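Local atomic coordinates of putative streptothricin acetyltransferase (Bacillus anthracis, PDB entry 3PP9), a protein that probably acetylates streptothricin-type antibiotics, taking the acetyl group from bound acetyl coenzyme A, as a member of the GNAT acetyltransferase family. Residues 150-155 against 179-184; 41-46 against 160-165; 17-22 against 88-93. One frame throughout, in Å; residues are numbered along the deposited sequence. Where two conformers were deposited one is given.

Overall arrangement
All three contacts reach the same seven-stranded mixed sheet, a compact illustration of how a GNAT fold is assembled. Contact 3 (17-22 against 88-93) closes before contact 1 opens; the segments of contact 2 interleave with those of both. Contacts 1 (helix 146-154, strand 178-184) and 2 (strands 43-56 and 158-163), with centres about 12 Å apart, touch through neighbouring strands 178-184 and 158-163 and through Lys-150 and Tyr-45. Contact 3 lies across the chain's centre, about 22 Å from contact 1 and 31 Å from contact 2, centre to centre. The helix of contact 1 lines the cofactor pocket; contacts 1 and 2 both touch the second subunit, into which strand 158-163 continues the sheet.

Contact 1: 150-155 against 179-184; sequences KFYEKC and IYWYLH. With ACO (acetyl coenzyme *a), chain D.
Trp-181 presents one face of its indole to Tyr-152, whose CB sits 4.1 Å above the indole plane, displaced toward the rim; the nearest ring atom is CD2. The phenol ring itself is turned obliquely to the five-membered ring, with the planes at 40° and the centroids 5.6 Å apart. Beside it, CB of Glu-153 lies 4.3 Å from CZ3 of Trp-181, so the indole spans two successive helical residues. The carboxylate of Glu-153 turns to Tyr-45, its hydrogen-bonding partner. Just past the last helical residue, CD2 of Leu-183 comes to 3.9 Å from the backbone O of Cys-155.

The contact shows how a GNAT fold lays a helix over its sheet. Helix 146-154 belongs to a beta-alpha-beta crossover from strand 136-142 to strand 158-163, with strand 178-184 inserted between them and antiparallel to both. Tyr-152 also touches Leu-139 and Ile-106, and its ring meets that of Phe-157 edge-to-face.

With CG anti to its carbonyl carbon (chi1 -62°), Tyr-152 carries its hydroxyl to the reactive end of acetyl coenzyme A: OH is 3.3 Å from the thioester carbon C and 3.4 Å from S1P, with the sulfur near the plane of the phenol ring. Next to it, the ring of Phe-151 has the cofactor's CCP atom 3.7 Å above one face, over its centre, and SG of Cys-155 over the opposite face, toward the rim.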
loop_
_atom_site.group_PDB
_atom_site.type_symbol
_atom_site.label_atom_id
_atom_site.label_comp_id
_atom_site.label_asym_id
_atom_site.label_seq_id
_atom_site.Cartn_x
_atom_site.Cartn_y
_atom_site.Cartn_z
ATOM N N LYS A 150 4.237 -19.649 2.850
ATOM C CA LYS A 150 3.927 -21.004 2.380
ATOM C C LYS A 150 2.434 -21.278 2.509
ATOM O O LYS A 150 1.838 -21.905 1.636
ATOM C CB LYS A 150 4.744 -22.039 3.142
ATOM C CG LYS A 150 6.235 -21.992 2.833
ATOM C CD LYS A 150 6.509 -22.367 1.386
ATOM C CE LYS A 150 8.000 -22.362 1.085
ATOM N NZ LYS A 150 8.296 -22.827 -0.291
ATOM N N PHE A 151 1.828 -20.802 3.589
ATOM C CA PHE A 151 0.390 -20.973 3.800
ATOM C C PHE A 151 -0.400 -20.291 2.664
ATOM O O PHE A 151 -1.294 -20.897 2.063
ATOM C CB PHE A 151 0.006 -20.351 5.148
ATOM C CG PHE A 151 -1.489 -20.174 5.347
ATOM C CD1 PHE A 151 -2.303 -21.256 5.606
ATOM C CD2 PHE A 151 -2.061 -18.915 5.311
ATOM C CE1 PHE A 151 -3.665 -21.077 5.793
ATOM C CE2 PHE A 151 -3.425 -18.730 5.501
ATOM C CZ PHE A 151 -4.225 -19.818 5.751
ATOM N N TYR A 152 -0.072 -19.040 2.346
ATOM C CA TYR A 152 -0.787 -18.349 1.256
ATOM C C TYR A 152 -0.586 -19.067 -0.081
ATOM O O TYR A 152 -1.523 -19.174 -0.886
ATOM C CB TYR A 152 -0.416 -16.861 1.175
ATOM C CG TYR A 152 -0.796 -16.108 2.418
ATOM C CD1 TYR A 152 -2.112 -16.027 2.829
ATOM C CD2 TYR A 152 0.154 -15.405 3.145
ATOM C CE1 TYR A 152 -2.464 -15.336 3.986
ATOM C CE2 TYR A 152 -0.199 -14.710 4.280
ATOM C CZ TYR A 152 -1.507 -14.675 4.688
ATOM O OH TYR A 152 -1.860 -13.981 5.843
ATOM N N GLU A 153 0.623 -19.555 -0.316
ATOM C CA GLU A 153 0.937 -20.272 -1.552
ATOM C C GLU A 153 0.071 -21.543 -1.663
ATOM O O GLU A 153 -0.405 -21.879 -2.745
ATOM C CB GLU A 153 2.422 -20.603 -1.568
ATOM C CG GLU A 153 2.932 -21.167 -2.868
ATOM C CD GLU A 153 4.413 -21.463 -2.802
ATOM O OE1 GLU A 153 4.838 -22.320 -1.994
ATOM O OE2 GLU A 153 5.157 -20.874 -3.603
ATOM N N LYS A 154 -0.114 -22.251 -0.549
ATOM C CA LYS A 154 -0.955 -23.448 -0.504
ATOM C C LYS A 154 -2.426 -23.113 -0.744
ATOM O O LYS A 154 -3.176 -23.936 -1.298
ATOM C CB LYS A 154 -0.803 -24.215 0.818
ATOM C CG LYS A 154 0.456 -25.026 0.965
ATOM C CD LYS A 154 0.476 -26.185 -0.019
ATOM C CE LYS A 154 1.691 -27.064 0.188
ATOM N NZ LYS A 154 1.722 -28.162 -0.803
ATOM N N CYS A 155 -2.826 -21.902 -0.360
ATOM C CA CYS A 155 -4.188 -21.416 -0.534
ATOM C C CYS A 155 -4.460 -20.838 -1.934
ATOM O O CYS A 155 -5.574 -20.385 -2.209
ATOM C CB CYS A 155 -4.547 -20.394 0.559
ATOM S SG CYS A 155 -4.685 -21.092 2.211
ATOM N N ILE A 179 5.892 -8.152 1.029
ATOM C CA ILE A 179 5.497 -9.002 -0.080
ATOM C C ILE A 179 3.975 -8.926 -0.195
ATOM O O ILE A 179 3.259 -9.105 0.792
ATOM C CB ILE A 179 5.937 -10.466 0.089
ATOM C CG1 ILE A 179 7.452 -10.545 0.297
ATOM C CG2 ILE A 179 5.520 -11.280 -1.132
ATOM C CD1 ILE A 179 7.983 -11.970 0.471
ATOM N N TYR A 180 3.496 -8.651 -1.397
ATOM C CA TYR A 180 2.044 -8.528 -1.652
ATOM C C TYR A 180 1.524 -9.767 -2.404
ATOM O O TYR A 180 2.013 -10.094 -3.485
ATOM C CB TYR A 180 1.780 -7.210 -2.371
ATOM C CG TYR A 180 2.345 -6.073 -1.551
ATOM C CD1 TYR A 180 1.621 -5.498 -0.530
ATOM C CD2 TYR A 180 3.632 -5.618 -1.781
ATOM C CE1 TYR A 180 2.172 -4.459 0.237
ATOM C CE2 TYR A 180 4.176 -4.591 -1.031
ATOM C CZ TYR A 180 3.453 -4.031 -0.028
ATOM O OH TYR A 180 4.037 -3.012 0.694
ATOM N N TRP A 181 0.545 -10.440 -1.795
ATOM C CA TRP A 181 -0.013 -11.693 -2.306
ATOM C C TRP A 181 -1.429 -11.479 -2.766
ATOM O O TRP A 181 -2.179 -10.753 -2.119
ATOM C CB TRP A 181 -0.004 -12.760 -1.212
ATOM C CG TRP A 181 1.352 -13.219 -0.754
ATOM C CD1 TRP A 181 2.129 -12.645 0.209
ATOM C CD2 TRP A 181 2.053 -14.384 -1.201
ATOM N NE1 TRP A 181 3.284 -13.379 0.378
ATOM C CE2 TRP A 181 3.259 -14.453 -0.471
ATOM C CE3 TRP A 181 1.784 -15.373 -2.149
ATOM C CZ2 TRP A 181 4.195 -15.467 -0.682
ATOM C CZ3 TRP A 181 2.695 -16.378 -2.345
ATOM C CH2 TRP A 181 3.900 -16.418 -1.611
ATOM N N TYR A 182 -1.778 -12.160 -3.856
ATOM C CA TYR A 182 -3.068 -12.035 -4.506
ATOM C C TYR A 182 -3.703 -13.348 -4.901
ATOM O O TYR A 182 -3.025 -14.237 -5.388
ATOM C CB TYR A 182 -2.868 -11.243 -5.822
ATOM C CG TYR A 182 -2.391 -9.832 -5.572
ATOM C CD1 TYR A 182 -3.285 -8.779 -5.468
ATOM C CD2 TYR A 182 -1.045 -9.559 -5.374
ATOM C CE1 TYR A 182 -2.844 -7.487 -5.174
ATOM C CE2 TYR A 182 -0.608 -8.268 -5.080
ATOM C CZ TYR A 182 -1.507 -7.238 -5.022
ATOM O OH TYR A 182 -1.049 -5.976 -4.689
ATOM N N LEU A 183 -5.013 -13.434 -4.716
ATOM C CA LEU A 183 -5.791 -14.605 -5.144
ATOM C C LEU A 183 -6.939 -14.028 -5.950
ATOM O O LEU A 183 -7.828 -13.408 -5.383
ATOM C CB LEU A 183 -6.346 -15.406 -3.983
ATOM C CG LEU A 183 -7.168 -16.657 -4.326
ATOM C CD1 LEU A 183 -6.315 -17.669 -5.029
ATOM C CD2 LEU A 183 -7.723 -17.266 -3.061
ATOM N N HIS A 184 -6.909 -14.229 -7.265
ATOM C CA HIS A 184 -7.962 -13.734 -8.157
ATOM C C HIS A 184 -8.994 -14.816 -8.414
ATOM O O HIS A 184 -8.645 -15.972 -8.607
ATOM C CB HIS A 184 -7.376 -13.263 -9.496
ATOM C CG HIS A 184 -8.405 -12.756 -10.458
ATOM N ND1 HIS A 184 -8.805 -13.467 -11.570
ATOM C CD2 HIS A 184 -9.150 -11.625 -10.448
ATOM C CE1 HIS A 184 -9.734 -12.783 -12.218
ATOM N NE2 HIS A 184 -9.965 -11.663 -11.554
HETATM N N1A ACO D . 5.060 -24.039 6.736
HETATM C C2A ACO D . 4.682 -24.625 5.584
HETATM N N3A ACO D . 3.398 -24.808 5.241
HETATM C C4A ACO D . 2.411 -24.393 6.075
HETATM C C5A ACO D . 2.759 -23.767 7.353
HETATM C C6A ACO D . 4.178 -23.611 7.663
HETATM N N6A ACO D . 4.536 -23.037 8.828
HETATM N N7A ACO D . 1.617 -23.470 7.983
HETATM C C8A ACO D . 0.607 -23.875 7.181
HETATM N N9A ACO D . 1.084 -24.415 6.044
HETATM C C1B ACO D . 0.311 -25.026 4.950
HETATM C C2B ACO D . -0.249 -26.347 5.482
HETATM O O2B ACO D . 0.643 -27.466 5.394
HETATM C C3B ACO D . -1.494 -26.540 4.659
HETATM O O3B ACO D . -1.146 -27.182 3.440
HETATM P P3B ACO D . -2.043 -28.336 2.774
HETATM O O7A ACO D . -3.363 -27.661 2.465
HETATM O O8A ACO D . -2.111 -29.387 3.853
HETATM O O9A ACO D . -1.217 -28.701 1.558
HETATM C C4B ACO D . -1.958 -25.125 4.375
HETATM O O4B ACO D . -0.819 -24.265 4.538
HETATM C C5B ACO D . -3.084 -24.713 5.316
HETATM O O5B ACO D . -2.550 -24.608 6.638
HETATM P P1A ACO D . -3.519 -24.456 7.906
HETATM O O1A ACO D . -3.286 -25.610 8.853
HETATM O O2A ACO D . -4.900 -24.202 7.377
HETATM O O3A ACO D . -2.908 -23.098 8.539
HETATM P P2A ACO D . -3.001 -22.623 10.060
HETATM O O4A ACO D . -1.725 -23.096 10.695
HETATM O O5A ACO D . -4.314 -22.975 10.704
HETATM O O6A ACO D . -3.002 -21.013 9.925
HETATM C CBP ACO D . -1.630 -19.039 9.893
HETATM C CCP ACO D . -2.016 -20.325 9.173
HETATM C CDP ACO D . -0.676 -18.250 9.007
HETATM C CEP ACO D . -2.887 -18.218 10.171
HETATM C CAP ACO D . -0.951 -19.372 11.227
HETATM O OAP ACO D . 0.356 -19.951 10.968
HETATM C C9P ACO D . -0.730 -18.181 12.116
HETATM O O9P ACO D . -1.620 -17.727 12.792
HETATM N N8P ACO D . 0.488 -17.628 12.161
HETATM C C7P ACO D . 0.825 -16.504 13.039
HETATM C C6P ACO D . 0.158 -15.211 12.651
HETATM C C5P ACO D . 0.529 -14.874 11.235
HETATM O O5P ACO D . 1.664 -15.024 10.820
HETATM N N4P ACO D . -0.432 -14.412 10.466
HETATM C C3P ACO D . -0.245 -14.028 9.079
HETATM C C2P ACO D . 0.359 -12.624 9.092
HETATM S S1P ACO D . 0.140 -11.791 7.533
HETATM C C ACO D . -1.469 -11.282 7.613
HETATM O O ACO D . -2.153 -11.553 8.577
HETATM C CH3 ACO D . -2.035 -10.510 6.472
#

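Contact 2: 41-46 against 160-165; sequences RRIEYT and GGFDFL
A classic beta bulge, formed where Gly-160 and Gly-161 both face Tyr-180, is covered here by one side chain, Ile-43, which goes on to reach the ring of Phe-162. The methyl CD1 of Ile-43 rests against the peptide joining the two glycines, 3.7 Å from C of Gly-160 and 3.6 Å from N of Gly-161. Neither glycine has a side chain, and the isoleucine meets backbone directly. Its CG2 branch adds to the ring contact: CG2 of Ile-43 lies 3.5 Å from CE2 of Phe-162, at the ring edge and near the ring plane. The two methyls thus share the CD2-CE2 side of the phenyl, and CD1 of Ile-43 is 3.7 Å from CE2. CG1 of Ile-43 lies beside the backbone N, anti to the carbonyl carbon (chi1 -66°), and CG2 is anti to the N; CD1 thereby touches both the bulge and the ring, CG2 the ring.

Strand 158-163 is one of the two outermost strands of the GNAT sheet within this chain, and strand 43-56 pairs with 25-36 in a separate two-stranded sheet. The axes of the short strands 43-46 and 160-163 cross at 59° and come within 8.5 Å, and no hydrogen bond joins them. Residues 161-163 instead pair antiparallel with a strand of the second subunit, so the sheet continues across the dimer interface, and Phe-162 meets its counterpart, Phe-162 of the second subunit.

Beyond the ring, Asp-163 closes an Asx turn: its OD1 accepts a hydrogen bond from N of Leu-165 at 2.9 Å and a further one from N of Val-166. The remaining carboxylate oxygen, OD2, is hydrogen-bonded to the hydroxyl of Tyr-182 of the second subunit.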
loop_
_atom_site.group_PDB
_atom_site.type_symbol
_atom_site.label_atom_id
_atom_site.label_comp_id
_atom_site.label_asym_id
_atom_site.label_seq_id
_atom_site.Cartn_x
_atom_site.Cartn_y
_atom_site.Cartn_z
ATOM N N ARG A 41 6.533 -11.441 -16.048
ATOM C CA ARG A 41 6.782 -10.640 -14.840
ATOM C C ARG A 41 6.598 -11.467 -13.563
ATOM O O ARG A 41 6.129 -10.966 -12.534
ATOM C CB ARG A 41 5.836 -9.432 -14.838
ATOM C CG ARG A 41 5.875 -8.648 -16.158
ATOM C CD ARG A 41 4.969 -7.414 -16.194
ATOM N NE ARG A 41 3.581 -7.703 -15.844
ATOM C CZ ARG A 41 2.595 -6.814 -15.923
ATOM N NH1 ARG A 41 1.361 -7.154 -15.578
ATOM N NH2 ARG A 41 2.837 -5.584 -16.353
ATOM N N ARG A 42 7.001 -12.731 -13.627
ATOM C CA ARG A 42 6.847 -13.636 -12.515
ATOM C C ARG A 42 7.881 -13.349 -11.440
ATOM O O ARG A 42 9.087 -13.318 -11.704
ATOM C CB ARG A 42 7.014 -15.074 -13.008
ATOM C CG ARG A 42 6.694 -16.160 -12.001
ATOM C CD ARG A 42 7.077 -17.527 -12.564
ATOM N NE ARG A 42 6.593 -18.609 -11.710
ATOM C CZ ARG A 42 5.395 -19.183 -11.835
ATOM N NH1 ARG A 42 4.539 -18.776 -12.768
ATOM N NH2 ARG A 42 5.040 -20.165 -11.010
ATOM N N ILE A 43 7.384 -13.122 -10.236
ATOM C CA ILE A 43 8.231 -12.877 -9.092
ATOM C C ILE A 43 8.470 -14.238 -8.477
ATOM O O ILE A 43 7.524 -14.964 -8.151
ATOM C CB ILE A 43 7.571 -11.949 -8.073
ATOM C CG1 ILE A 43 7.406 -10.554 -8.682
ATOM C CG2 ILE A 43 8.423 -11.880 -6.802
ATOM C CD1 ILE A 43 6.607 -9.591 -7.819
ATOM N N GLU A 44 9.736 -14.586 -8.321
ATOM C CA GLU A 44 10.095 -15.867 -7.767
ATOM C C GLU A 44 10.858 -15.658 -6.485
ATOM O O GLU A 44 11.221 -14.542 -6.122
ATOM C CB GLU A 44 10.964 -16.634 -8.759
ATOM C CG GLU A 44 10.269 -16.922 -10.075
ATOM C CD GLU A 44 11.158 -17.632 -11.071
ATOM O OE1 GLU A 44 12.399 -17.553 -10.945
ATOM O OE2 GLU A 44 10.608 -18.248 -12.005
ATOM N N TYR A 45 11.092 -16.744 -5.776
ATOM C CA TYR A 45 11.824 -16.611 -4.555
ATOM C C TYR A 45 12.535 -17.895 -4.211
ATOM O O TYR A 45 12.242 -18.964 -4.759
ATOM C CB TYR A 45 10.886 -16.261 -3.383
ATOM C CG TYR A 45 9.964 -17.390 -2.968
ATOM C CD1 TYR A 45 10.420 -18.415 -2.130
ATOM C CD2 TYR A 45 8.652 -17.439 -3.402
ATOM C CE1 TYR A 45 9.604 -19.451 -1.752
ATOM C CE2 TYR A 45 7.823 -18.467 -3.030
ATOM C CZ TYR A 45 8.310 -19.480 -2.192
ATOM O OH TYR A 45 7.514 -20.532 -1.804
ATOM N N THR A 46 13.501 -17.745 -3.321
ATOM C CA THR A 46 14.240 -18.867 -2.759
ATOM C C THR A 46 14.179 -18.574 -1.265
ATOM O O THR A 46 13.948 -17.430 -0.854
ATOM C CB THR A 46 15.691 -19.008 -3.246
ATOM O OG1 THR A 46 16.469 -17.852 -2.890
ATOM C CG2 THR A 46 15.733 -19.238 -4.758
ATOM N N GLY A 160 2.407 -10.683 -6.227
ATOM C CA GLY A 160 2.190 -9.658 -7.232
ATOM C C GLY A 160 3.124 -8.468 -7.119
ATOM O O GLY A 160 3.255 -7.702 -8.055
ATOM N N GLY A 161 3.774 -8.314 -5.972
ATOM C CA GLY A 161 4.675 -7.193 -5.793
ATOM C C GLY A 161 5.458 -7.287 -4.507
ATOM O O GLY A 161 5.238 -8.183 -3.707
ATOM N N PHE A 162 6.392 -6.361 -4.333
ATOM C CA PHE A 162 7.224 -6.336 -3.134
ATOM C C PHE A 162 7.781 -4.938 -2.957
ATOM O O PHE A 162 7.742 -4.118 -3.885
ATOM C CB PHE A 162 8.298 -7.447 -3.118
ATOM C CG PHE A 162 9.173 -7.529 -4.333
ATOM C CD1 PHE A 162 10.246 -6.674 -4.498
ATOM C CD2 PHE A 162 9.000 -8.569 -5.241
ATOM C CE1 PHE A 162 11.086 -6.806 -5.610
ATOM C CE2 PHE A 162 9.830 -8.709 -6.347
ATOM C CZ PHE A 162 10.866 -7.827 -6.529
ATOM N N ASP A 163 8.293 -4.657 -1.772
ATOM C CA ASP A 163 8.828 -3.336 -1.497
ATOM C C ASP A 163 9.970 -3.446 -0.483
ATOM O O ASP A 163 9.778 -3.902 0.649
ATOM C CB ASP A 163 7.709 -2.423 -1.007
ATOM C CG ASP A 163 8.109 -0.983 -0.971
ATOM O OD1 ASP A 163 9.175 -0.688 -0.397
ATOM O OD2 ASP A 163 7.316 -0.150 -1.490
ATOM N N PHE A 164 11.135 -2.990 -0.913
ATOM C CA PHE A 164 12.363 -3.025 -0.117
ATOM C C PHE A 164 12.593 -1.841 0.805
ATOM O O PHE A 164 13.487 -1.915 1.665
ATOM C CB PHE A 164 13.611 -3.033 -1.025
ATOM C CG PHE A 164 13.688 -4.188 -1.973
ATOM C CD1 PHE A 164 13.790 -5.481 -1.499
ATOM C CD2 PHE A 164 13.784 -3.969 -3.336
ATOM C CE1 PHE A 164 13.894 -6.564 -2.379
ATOM C CE2 PHE A 164 13.902 -5.043 -4.223
ATOM C CZ PHE A 164 13.958 -6.347 -3.727
ATOM N N LEU A 165 11.830 -0.764 0.657
ATOM C CA LEU A 165 12.071 0.417 1.462
ATOM C C LEU A 165 10.967 0.829 2.411
ATOM O O LEU A 165 11.232 1.596 3.340
ATOM C CB LEU A 165 12.390 1.602 0.538
ATOM C CG LEU A 165 13.647 1.459 -0.338
ATOM C CD1 LEU A 165 13.868 2.693 -1.216
ATOM C CD2 LEU A 165 14.883 1.223 0.501
#

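Contact 3: 17-22 against 88-93; sequences DNFPEI and IGFIVL
Two phenyl rings, those of Phe-19 and Phe-90, meet as an offset edge-to-face pair, the edge of Phe-19 directed toward the face of Phe-90. Their planes stand at 70° and their centroids are 5.9 Å apart. The nearest atoms are CZ of Phe-19 and CD1 of Phe-90, at 4.0 Å, and CD1 lies in the plane of the Phe-19 ring. The edge of Phe-90 receives a second neighbour: CD1 of Ile-22 lies in the plane of that ring, 3.9 Å from its CD1 and 4.0 Å from its CE1. The two neighbours thus meet at CD1 of Phe-90, the aromatic edge obliquely and the methyl in the plane. Phe-19 is held from another direction by Tyr-67, whose ring stacks on it, and its side chain also touches Ile-80 and Leu-11.

Phe-90 holds CG between its backbone N and carbonyl carbon (chi1 61°), a position that brings the CD1-CE1 side of its ring to Ile-22 and CD1 to Phe-19. The methyl CD1 of Ile-22 also comes within 4.3 Å of N of Gly-89, a residue without a side chain.

The principle illustrated is the covering of a sheet by an irregular segment. Strand 86-95 lies between 76-83 and 101-108 in the GNAT sheet; Ile-91 and Leu-93 pack on helix 117-131, while Phe-90 takes the loop between strands 7-10 and 25-36. Ile-22 touches Thr-107 as well, and its side chain is about 7 Å from the bound acetyl coenzyme A.

No hydrogen bond crosses between the two segments, so their direct contact probably rests on dispersion, with a minor electrostatic part from the tilted rings, and shape rather than bond direction probably sets how the loop lies on the strand.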
loop_
_atom_site.group_PDB
_atom_site.type_symbol
_atom_site.label_atom_id
_atom_site.label_comp_id
_atom_site.label_asym_id
_atom_site.label_seq_id
_atom_site.Cartn_x
_atom_site.Cartn_y
_atom_site.Cartn_z
ATOM N N ASP A 17 -16.184 -9.658 24.991
ATOM C CA ASP A 17 -15.653 -9.925 26.334
ATOM C C ASP A 17 -15.285 -11.396 26.534
ATOM O O ASP A 17 -14.569 -11.738 27.477
ATOM C CB ASP A 17 -16.651 -9.486 27.406
ATOM C CG ASP A 17 -16.867 -7.983 27.424
ATOM O OD1 ASP A 17 -16.084 -7.257 26.772
ATOM O OD2 ASP A 17 -17.807 -7.524 28.106
ATOM N N ASN A 18 -15.773 -12.261 25.644
ATOM C CA ASN A 18 -15.493 -13.699 25.696
ATOM C C ASN A 18 -14.301 -13.989 24.790
ATOM O O ASN A 18 -13.998 -15.152 24.473
ATOM C CB ASN A 18 -16.674 -14.488 25.111
ATOM C CG ASN A 18 -17.992 -14.221 25.825
ATOM O OD1 ASN A 18 -18.018 -13.777 26.979
ATOM N ND2 ASN A 18 -19.104 -14.522 25.143
ATOM N N PHE A 19 -13.619 -12.929 24.374
ATOM C CA PHE A 19 -12.541 -13.064 23.452
ATOM C C PHE A 19 -11.276 -13.326 24.261
ATOM O O PHE A 19 -10.812 -12.462 25.018
ATOM C CB PHE A 19 -12.459 -11.794 22.612
ATOM C CG PHE A 19 -12.006 -12.041 21.219
ATOM C CD1 PHE A 19 -12.876 -11.858 20.156
ATOM C CD2 PHE A 19 -10.747 -12.542 20.964
ATOM C CE1 PHE A 19 -12.470 -12.099 18.879
ATOM C CE2 PHE A 19 -10.350 -12.792 19.684
ATOM C CZ PHE A 19 -11.210 -12.571 18.639
ATOM N N PRO A 20 -10.723 -14.532 24.130
ATOM C CA PRO A 20 -9.551 -14.918 24.888
ATOM C C PRO A 20 -8.242 -14.393 24.324
ATOM O O PRO A 20 -8.220 -13.814 23.233
ATOM C CB PRO A 20 -9.572 -16.435 24.753
ATOM C CG PRO A 20 -10.051 -16.644 23.347
ATOM C CD PRO A 20 -11.015 -15.513 23.067
ATOM N N GLU A 21 -7.178 -14.563 25.109
ATOM C CA GLU A 21 -5.833 -14.192 24.694
ATOM C C GLU A 21 -5.489 -15.232 23.646
ATOM O O GLU A 21 -5.590 -16.432 23.898
ATOM C CB GLU A 21 -4.807 -14.293 25.839
ATOM C CG GLU A 21 -4.968 -13.289 26.965
ATOM C CD GLU A 21 -3.971 -13.477 28.113
ATOM O OE1 GLU A 21 -3.206 -14.474 28.116
ATOM O OE2 GLU A 21 -3.964 -12.621 29.028
ATOM N N ILE A 22 -5.135 -14.773 22.463
ATOM C CA ILE A 22 -4.779 -15.671 21.390
ATOM C C ILE A 22 -3.312 -15.433 21.117
ATOM O O ILE A 22 -2.895 -14.292 20.983
ATOM C CB ILE A 22 -5.658 -15.397 20.180
ATOM C CG1 ILE A 22 -7.075 -15.905 20.490
ATOM C CG2 ILE A 22 -5.101 -16.079 18.943
ATOM C CD1 ILE A 22 -8.079 -15.586 19.468
ATOM N N ILE A 88 -10.437 -19.834 18.772
ATOM C CA ILE A 88 -9.054 -20.287 18.542
ATOM C C ILE A 88 -8.376 -19.621 17.336
ATOM O O ILE A 88 -7.230 -19.937 17.001
ATOM C CB ILE A 88 -8.972 -21.817 18.395
ATOM C CG1 ILE A 88 -9.679 -22.293 17.113
ATOM C CG2 ILE A 88 -9.515 -22.487 19.662
ATOM C CD1 ILE A 88 -9.411 -23.773 16.745
ATOM N N GLY A 89 -9.094 -18.733 16.662
ATOM C CA GLY A 89 -8.517 -18.046 15.511
ATOM C C GLY A 89 -9.499 -17.045 14.936
ATOM O O GLY A 89 -10.660 -17.046 15.316
ATOM N N PHE A 90 -9.021 -16.164 14.067
ATOM C CA PHE A 90 -9.884 -15.162 13.479
ATOM C C PHE A 90 -9.236 -14.583 12.223
ATOM O O PHE A 90 -8.046 -14.779 11.967
ATOM C CB PHE A 90 -10.202 -14.047 14.492
ATOM C CG PHE A 90 -8.999 -13.303 14.970
ATOM C CD1 PHE A 90 -8.337 -13.690 16.120
ATOM C CD2 PHE A 90 -8.504 -12.236 14.260
ATOM C CE1 PHE A 90 -7.208 -13.003 16.554
ATOM C CE2 PHE A 90 -7.371 -11.543 14.695
ATOM C CZ PHE A 90 -6.718 -11.945 15.830
ATOM N N ILE A 91 -10.057 -13.945 11.398
ATOM C CA ILE A 91 -9.586 -13.278 10.204
ATOM C C ILE A 91 -10.287 -11.913 10.132
ATOM O O ILE A 91 -11.500 -11.814 10.394
ATOM C CB ILE A 91 -9.762 -14.130 8.913
ATOM C CG1 ILE A 91 -9.022 -13.498 7.746
ATOM C CG2 ILE A 91 -11.248 -14.371 8.621
ATOM C CD1 ILE A 91 -8.898 -14.438 6.539
ATOM N N VAL A 92 -9.493 -10.874 9.833
ATOM C CA VAL A 92 -9.941 -9.485 9.760
ATOM C C VAL A 92 -9.879 -9.059 8.293
ATOM O O VAL A 92 -8.826 -9.113 7.661
ATOM C CB VAL A 92 -9.037 -8.570 10.609
ATOM C CG1 VAL A 92 -9.584 -7.144 10.652
ATOM C CG2 VAL A 92 -8.888 -9.105 12.068
ATOM N N LEU A 93 -11.007 -8.610 7.758
ATOM C CA LEU A 93 -11.098 -8.245 6.358
ATOM C C LEU A 93 -11.695 -6.867 6.098
ATOM O O LEU A 93 -12.541 -6.404 6.856
ATOM C CB LEU A 93 -12.090 -9.232 5.710
ATOM C CG LEU A 93 -11.713 -10.705 5.798
ATOM C CD1 LEU A 93 -12.870 -11.596 5.402
ATOM C CD2 LEU A 93 -10.505 -10.999 4.953
#